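Long-range contact in cell envelope-related transcriptional attenuator domain-containing protein (Eubacterium siraeum, PDB 4OBM), which is of unknown function but belongs to the LytR-CpsA-Psr family, whose members probably act in attaching glycopolymers to the bacterial cell wall: residues P18-T29 against K40-K49. Sequence-based numbering, arbitrary orientation.
Sequences PDSTYDFSVLMT and KYMTITYIAK
Phe24 and Tyr46, Val26 and Ile44, and Met28 and Met42 form the hydrogen-bonded pairs of an antiparallel ladder between strands 24-29 and 40-47. The bonds are uneven: Met28 N to Met42 O is short at 2.6 Å, and Phe24 N to Tyr46 O, at the open end, is weak at 3.4 Å. Between them, in a non-hydrogen-bonded pair, Ser25 OG and Thr45 OG1 share a hydrogen bond of 2.6 Å on the face packed against helix 70-90. Past the strand ends, Asp23 OD1 accepts a hydrogen bond from Ala48 N (3.0 Å), from above the carboxylate plane, and a second from a water that accepts one from Lys49 N. With an alanine in place of Asp23, Ala48 N would probably lose this acceptor and the bridging water be held loosely. Among apolar contacts, Tyr46 CB sits over one face of the Phe24 ring, 3.9 Å from its centroid; with CG between backbone N and carbonyl carbon (chi1 69°), that ring leans to the neighbouring strand. Further along the same face, Met28 CE meets Ile44 CG2 at 3.8 Å. The strands form a beta hairpin central to a mixed sheet with helices on both faces, the family's alpha/beta core.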
# COMPACT_ATOMS: atom_id res chain seq x y z
N PRO A 18 -18.84 7.21 8.93
CA PRO A 18 -17.90 6.26 9.58
C PRO A 18 -17.05 6.85 10.69
O PRO A 18 -16.44 7.91 10.52
CB PRO A 18 -16.98 5.80 8.44
CG PRO A 18 -17.65 6.17 7.21
CD PRO A 18 -18.62 7.28 7.48
N ASP A 19 -16.96 6.13 11.82
CA ASP A 19 -16.13 6.51 12.96
C ASP A 19 -14.79 5.71 12.94
O ASP A 19 -14.54 4.98 11.98
CB ASP A 19 -16.89 6.34 14.30
CG ASP A 19 -17.77 5.10 14.46
OD1 ASP A 19 -17.36 4.02 14.00
OD2 ASP A 19 -18.84 5.21 15.09
N SER A 20 -13.95 5.88 13.98
CA SER A 20 -12.63 5.24 14.11
C SER A 20 -12.68 3.69 14.16
O SER A 20 -11.63 3.07 13.97
CB SER A 20 -11.90 5.76 15.34
OG SER A 20 -12.44 5.26 16.56
N THR A 21 -13.86 3.08 14.42
CA THR A 21 -14.02 1.62 14.49
C THR A 21 -13.85 1.00 13.09
O THR A 21 -13.55 -0.19 12.97
CB THR A 21 -15.38 1.24 15.12
OG1 THR A 21 -16.45 1.68 14.29
CG2 THR A 21 -15.55 1.78 16.53
N TYR A 22 -14.00 1.83 12.05
CA TYR A 22 -13.87 1.45 10.64
C TYR A 22 -12.42 1.55 10.13
O TYR A 22 -12.15 1.15 9.00
CB TYR A 22 -14.79 2.31 9.77
CG TYR A 22 -16.25 1.93 9.90
CD1 TYR A 22 -16.77 0.85 9.19
CD2 TYR A 22 -17.11 2.65 10.73
CE1 TYR A 22 -18.11 0.50 9.29
CE2 TYR A 22 -18.45 2.30 10.85
CZ TYR A 22 -18.95 1.22 10.13
OH TYR A 22 -20.28 0.89 10.24
N ASP A 23 -11.50 2.08 10.96
CA ASP A 23 -10.08 2.21 10.58
C ASP A 23 -9.43 0.82 10.41
O ASP A 23 -9.71 -0.10 11.18
CB ASP A 23 -9.28 3.01 11.63
CG ASP A 23 -9.61 4.48 11.82
OD1 ASP A 23 -10.54 4.97 11.14
OD2 ASP A 23 -8.94 5.14 12.64
N PHE A 24 -8.57 0.68 9.41
CA PHE A 24 -7.88 -0.59 9.21
C PHE A 24 -6.55 -0.40 8.50
O PHE A 24 -6.34 0.60 7.80
CB PHE A 24 -8.75 -1.60 8.46
CG PHE A 24 -9.03 -1.30 7.00
CD1 PHE A 24 -10.15 -0.57 6.62
CD2 PHE A 24 -8.19 -1.78 6.00
CE1 PHE A 24 -10.42 -0.31 5.27
CE2 PHE A 24 -8.45 -1.51 4.66
CZ PHE A 24 -9.57 -0.79 4.30
N SER A 25 -5.66 -1.38 8.67
CA SER A 25 -4.38 -1.45 7.97
C SER A 25 -4.23 -2.82 7.33
O SER A 25 -4.74 -3.81 7.85
CB SER A 25 -3.22 -1.16 8.90
OG SER A 25 -3.08 0.24 9.11
N VAL A 26 -3.58 -2.83 6.15
CA VAL A 26 -3.28 -4.02 5.34
C VAL A 26 -1.85 -3.90 4.86
O VAL A 26 -1.46 -2.88 4.28
CB VAL A 26 -4.24 -4.21 4.13
CG1 VAL A 26 -3.85 -5.44 3.28
CG2 VAL A 26 -5.71 -4.30 4.56
N LEU A 27 -1.06 -4.95 5.09
CA LEU A 27 0.29 -5.02 4.56
C LEU A 27 0.21 -5.61 3.17
O LEU A 27 -0.31 -6.70 3.01
CB LEU A 27 1.23 -5.84 5.46
CG LEU A 27 2.61 -6.15 4.86
CD1 LEU A 27 3.45 -4.89 4.74
CD2 LEU A 27 3.32 -7.20 5.68
N MSE A 28 0.71 -4.87 2.17
CA MSE A 28 0.70 -5.36 0.80
C MSE A 28 2.10 -5.58 0.36
O MSE A 28 2.99 -4.77 0.66
CB MSE A 28 -0.04 -4.40 -0.10
CG MSE A 28 -1.54 -4.39 0.20
SE MSE A 28 -2.53 -3.16 -0.84
CE MSE A 28 -1.36 -1.55 -0.88
N THR A 29 2.34 -6.75 -0.27
CA THR A 29 3.67 -7.15 -0.71
C THR A 29 3.60 -7.68 -2.14
O THR A 29 2.54 -8.10 -2.60
CB THR A 29 4.29 -8.20 0.27
OG1 THR A 29 3.75 -9.50 0.03
CG2 THR A 29 4.14 -7.82 1.74
N LYS A 40 8.76 -6.10 -2.66
CA LYS A 40 8.16 -4.79 -2.33
C LYS A 40 7.21 -4.91 -1.18
O LYS A 40 6.58 -5.95 -1.00
CB LYS A 40 7.50 -4.14 -3.54
CG LYS A 40 8.56 -3.58 -4.47
CD LYS A 40 8.01 -2.98 -5.73
CE LYS A 40 9.09 -2.83 -6.77
NZ LYS A 40 10.20 -1.94 -6.33
N TYR A 41 7.21 -3.89 -0.33
CA TYR A 41 6.44 -3.87 0.92
C TYR A 41 5.82 -2.51 1.11
O TYR A 41 6.48 -1.50 0.93
CB TYR A 41 7.35 -4.23 2.13
CG TYR A 41 7.99 -5.59 2.02
CD1 TYR A 41 9.20 -5.77 1.34
CD2 TYR A 41 7.37 -6.72 2.54
CE1 TYR A 41 9.76 -7.03 1.17
CE2 TYR A 41 7.93 -7.99 2.40
CZ TYR A 41 9.13 -8.14 1.71
OH TYR A 41 9.68 -9.38 1.54
N MSE A 42 4.50 -2.49 1.35
CA MSE A 42 3.73 -1.26 1.51
C MSE A 42 2.53 -1.52 2.39
O MSE A 42 1.82 -2.50 2.17
CB MSE A 42 3.27 -0.72 0.13
CG MSE A 42 2.50 0.62 0.20
SE MSE A 42 1.90 1.27 -1.53
CE MSE A 42 3.55 1.89 -2.12
N THR A 43 2.33 -0.67 3.40
CA THR A 43 1.13 -0.73 4.23
C THR A 43 0.12 0.28 3.65
O THR A 43 0.52 1.24 2.99
CB THR A 43 1.41 -0.48 5.71
OG1 THR A 43 2.04 0.78 5.86
CG2 THR A 43 2.24 -1.61 6.38
N ILE A 44 -1.17 0.01 3.84
CA ILE A 44 -2.26 0.89 3.44
C ILE A 44 -3.13 1.00 4.66
O ILE A 44 -3.62 -0.01 5.16
CB ILE A 44 -3.01 0.49 2.14
CG1 ILE A 44 -4.07 1.55 1.75
CG2 ILE A 44 -3.55 -0.96 2.14
CD1 ILE A 44 -4.64 1.43 0.36
N THR A 45 -3.22 2.22 5.20
CA THR A 45 -4.00 2.53 6.40
C THR A 45 -5.15 3.45 6.06
O THR A 45 -4.94 4.59 5.63
CB THR A 45 -3.11 3.16 7.49
OG1 THR A 45 -2.03 2.28 7.80
CG2 THR A 45 -3.88 3.49 8.79
N TYR A 46 -6.38 2.95 6.27
CA TYR A 46 -7.59 3.73 6.07
C TYR A 46 -7.93 4.47 7.36
O TYR A 46 -8.11 3.85 8.41
CB TYR A 46 -8.76 2.81 5.65
CG TYR A 46 -10.12 3.49 5.62
CD1 TYR A 46 -10.35 4.59 4.80
CD2 TYR A 46 -11.17 3.02 6.41
CE1 TYR A 46 -11.60 5.21 4.76
CE2 TYR A 46 -12.42 3.63 6.37
CZ TYR A 46 -12.63 4.71 5.53
OH TYR A 46 -13.86 5.32 5.50
N ILE A 47 -7.96 5.81 7.28
CA ILE A 47 -8.35 6.66 8.42
C ILE A 47 -9.74 7.21 8.07
O ILE A 47 -9.84 8.15 7.29
CB ILE A 47 -7.33 7.77 8.78
CG1 ILE A 47 -5.85 7.31 8.65
CG2 ILE A 47 -7.66 8.43 10.14
CD1 ILE A 47 -5.20 6.61 9.84
N ALA A 48 -10.79 6.58 8.62
CA ALA A 48 -12.19 6.91 8.35
C ALA A 48 -12.53 8.36 8.69
O ALA A 48 -13.27 8.98 7.92
CB ALA A 48 -13.11 5.98 9.11
N LYS A 49 -12.00 8.91 9.81
CA LYS A 49 -12.25 10.30 10.23
C LYS A 49 -11.78 11.30 9.16
O LYS A 49 -12.47 12.29 8.90
CB LYS A 49 -11.55 10.59 11.57
CG LYS A 49 -12.07 11.83 12.29
CD LYS A 49 -11.13 12.27 13.42
CE LYS A 49 -10.18 13.38 13.01
NZ LYS A 49 -9.29 13.79 14.12
O HOH W 1 -11.07 7.47 12.03